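PDB 3GGY: vacuolar protein sorting-associated protein IST1 from Saccharomyces cerevisiae, which regulates the recruitment of the ATPase VPS4 to ESCRT-III during a late step in sorting cargo into the intralumenal vesicles of multivesicular bodies. Local coordinates for residues Ile113-Ile116 against Leu117-Glu121. Residues are numbered along the deposited sequence; the frame is centred on the assembly and turned at random.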
ATOM      1  N   ILE A 113       4.194  -9.402  -3.899  1.00  8.33           N
ATOM      2  CA  ILE A 113       5.077  -9.374  -5.058  1.00  8.49           C
ATOM      3  C   ILE A 113       4.635  -8.270  -6.021  1.00  8.27           C
ATOM      4  O   ILE A 113       5.464  -7.533  -6.560  1.00  8.05           O
ATOM      5  CB  ILE A 113       5.079 -10.746  -5.763  1.00  8.69           C
ATOM      6  CG1 ILE A 113       5.805 -11.755  -4.868  1.00 10.11           C
ATOM      7  CG2 ILE A 113       5.752 -10.650  -7.130  1.00  9.73           C
ATOM      8  CD1 ILE A 113       5.737 -13.193  -5.362  1.00 10.80           C
ATOM      9  N   TYR A 114       3.326  -8.150  -6.227  1.00  7.05           N
ATOM     10  CA  TYR A 114       2.786  -7.122  -7.104  1.00  6.22           C
ATOM     11  C   TYR A 114       3.120  -5.731  -6.585  1.00  8.47           C
ATOM     12  O   TYR A 114       3.346  -4.801  -7.363  1.00  8.15           O
ATOM     13  CB  TYR A 114       1.260  -7.255  -7.206  1.00  8.90           C
ATOM     14  CG  TYR A 114       0.651  -6.254  -8.154  1.00  6.59           C
ATOM     15  CD1 TYR A 114       0.701  -6.456  -9.530  1.00  8.96           C
ATOM     16  CD2 TYR A 114       0.089  -5.068  -7.685  1.00  7.42           C
ATOM     17  CE1 TYR A 114       0.213  -5.503 -10.419  1.00  8.71           C
ATOM     18  CE2 TYR A 114      -0.404  -4.108  -8.568  1.00  9.14           C
ATOM     19  CZ  TYR A 114      -0.337  -4.333  -9.933  1.00 10.54           C
ATOM     20  OH  TYR A 114      -0.813  -3.390 -10.813  1.00 11.85           O
ATOM     21  N   ALA A 115       3.161  -5.599  -5.263  1.00  7.69           N
ATOM     22  CA  ALA A 115       3.424  -4.313  -4.625  1.00  8.52           C
ATOM     23  C   ALA A 115       4.849  -3.786  -4.714  1.00  9.00           C
ATOM     24  O   ALA A 115       5.067  -2.589  -4.530  1.00  8.76           O
ATOM     25  CB  ALA A 115       3.003  -4.378  -3.163  1.00  8.61           C
ATOM     26  N   ILE A 116       5.814  -4.663  -4.989  1.00  8.77           N
ATOM     27  CA  ILE A 116       7.220  -4.255  -5.059  1.00  9.17           C
ATOM     28  C   ILE A 116       7.448  -2.975  -5.856  1.00  9.00           C
ATOM     29  O   ILE A 116       8.085  -2.028  -5.387  1.00 10.09           O
ATOM     30  CB  ILE A 116       8.091  -5.378  -5.668  1.00 11.54           C
ATOM     31  CG1 ILE A 116       8.098  -6.583  -4.728  1.00 10.91           C
ATOM     32  CG2 ILE A 116       9.519  -4.872  -5.921  1.00 12.74           C
ATOM     33  CD1 ILE A 116       8.608  -7.870  -5.374  1.00 13.16           C
ATOM     34  N   LEU A 117       6.928  -2.960  -7.073  1.00  9.24           N
ATOM     35  CA  LEU A 117       7.070  -1.823  -7.966  1.00  9.60           C
ATOM     36  C   LEU A 117       6.492  -0.528  -7.397  1.00  9.72           C
ATOM     37  O   LEU A 117       7.009   0.561  -7.649  1.00 11.76           O
ATOM     38  CB  LEU A 117       6.376  -2.154  -9.291  1.00 10.78           C
ATOM     39  CG  LEU A 117       6.327  -1.085 -10.375  1.00 15.19           C
ATOM     40  CD1 LEU A 117       7.733  -0.760 -10.856  1.00 17.71           C
ATOM     41  CD2 LEU A 117       5.477  -1.588 -11.533  1.00 17.13           C
ATOM     42  N   PHE A 118       5.425  -0.656  -6.622  1.00  8.24           N
ATOM     43  CA  PHE A 118       4.728   0.494  -6.065  1.00  9.70           C
ATOM     44  C   PHE A 118       5.131   0.935  -4.662  1.00  9.80           C
ATOM     45  O   PHE A 118       4.686   1.988  -4.196  1.00 12.27           O
ATOM     46  CB  PHE A 118       3.230   0.199  -6.100  1.00 10.48           C
ATOM     47  CG  PHE A 118       2.717  -0.129  -7.476  1.00  7.56           C
ATOM     48  CD1 PHE A 118       2.353   0.883  -8.355  1.00 11.85           C
ATOM     49  CD2 PHE A 118       2.615  -1.453  -7.897  1.00  9.15           C
ATOM     50  CE1 PHE A 118       1.891   0.585  -9.637  1.00 11.01           C
ATOM     51  CE2 PHE A 118       2.154  -1.766  -9.177  1.00 10.77           C
ATOM     52  CZ  PHE A 118       1.792  -0.739 -10.048  1.00 10.72           C
ATOM     53  N   VAL A 119       5.956   0.143  -3.987  1.00  8.88           N
ATOM     54  CA  VAL A 119       6.389   0.465  -2.627  1.00 10.24           C
ATOM     55  C   VAL A 119       7.916   0.388  -2.552  1.00 10.75           C
ATOM     56  O   VAL A 119       8.478  -0.479  -1.888  1.00 14.28           O
ATOM     57  CB  VAL A 119       5.752  -0.523  -1.604  1.00 10.46           C
ATOM     58  CG1 VAL A 119       6.020  -0.059  -0.183  1.00 11.85           C
ATOM     59  CG2 VAL A 119       4.255  -0.623  -1.851  1.00  9.20           C
ATOM     60  N   ASP A 120       8.587   1.303  -3.244  1.00 14.13           N
ATOM     61  CA  ASP A 120      10.044   1.282  -3.232  1.00 18.07           C
ATOM     62  C   ASP A 120      10.625   1.678  -1.879  1.00 19.11           C
ATOM     63  O   ASP A 120      11.818   1.482  -1.639  1.00 19.67           O
ATOM     64  CB  ASP A 120      10.622   2.169  -4.351  1.00 21.39           C
ATOM     65  CG  ASP A 120      10.155   3.611  -4.274  1.00 26.82           C
ATOM     66  OD1 ASP A 120      10.090   4.168  -3.160  1.00 27.93           O
ATOM     67  OD2 ASP A 120       9.870   4.199  -5.340  1.00 29.75           O
ATOM     68  N   GLU A 121       9.789   2.212  -0.988  1.00 18.15           N
ATOM     69  CA  GLU A 121      10.267   2.605   0.334  1.00 19.01           C
ATOM     70  C   GLU A 121      10.575   1.388   1.204  1.00 19.97           C
ATOM     71  O   GLU A 121      11.180   1.517   2.268  1.00 20.88           O
ATOM     72  CB  GLU A 121       9.257   3.515   1.050  1.00 17.87           C
ATOM     73  CG  GLU A 121       7.923   2.868   1.346  1.00 16.06           C
ATOM     74  CD  GLU A 121       6.861   3.243   0.337  1.00 15.29           C
ATOM     75  OE1 GLU A 121       7.156   3.225  -0.878  1.00 16.80           O
ATOM     76  OE2 GLU A 121       5.726   3.550   0.762  1.00 13.77           O
TER
HETATM   77  O   HOH W   1       6.256  -5.675  -8.486  1.00 12.52           O
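Y114 and F118, four residues apart, bring their rings together at 30° to each other with little overlap, centroids 5.3 Å apart. From CB, the F118 side chain starts 3.7 Å from A115 O. CG sits beside the backbone N (chi1 -57°), which swings the ring back along the helix, and CD2 then meets Y114 O at 3.5 Å, the carbonyl oxygen lying in the ring plane at its edge. CE2 comes obliquely to the tyrosine, 3.5 Å from Y114 CE2, and CZ ends 3.8 Å from Y114 OH. C159 of helix 153-159 touches the side chains of both. An alanine in place of Y114 would probably leave F118 CE2 and CZ without the tyrosine ring and hydroxyl beside them, and the phenyl ring freer to shift. V119 CG2 meets A115 CB at 4.2 Å, and the side chains of A115 and V119 both rest on L73 of helix 50-82. Water 1 bridges I113 O and L117 N, standing in for a direct helical bond. A115 O accepts two weak bonds, from F118 N and V119 N, and V119 N also reaches I116 O weakly, so shared, bent hydrogen bonds and a water hold the backbone here in this N-terminal ESCRT-III-like domain.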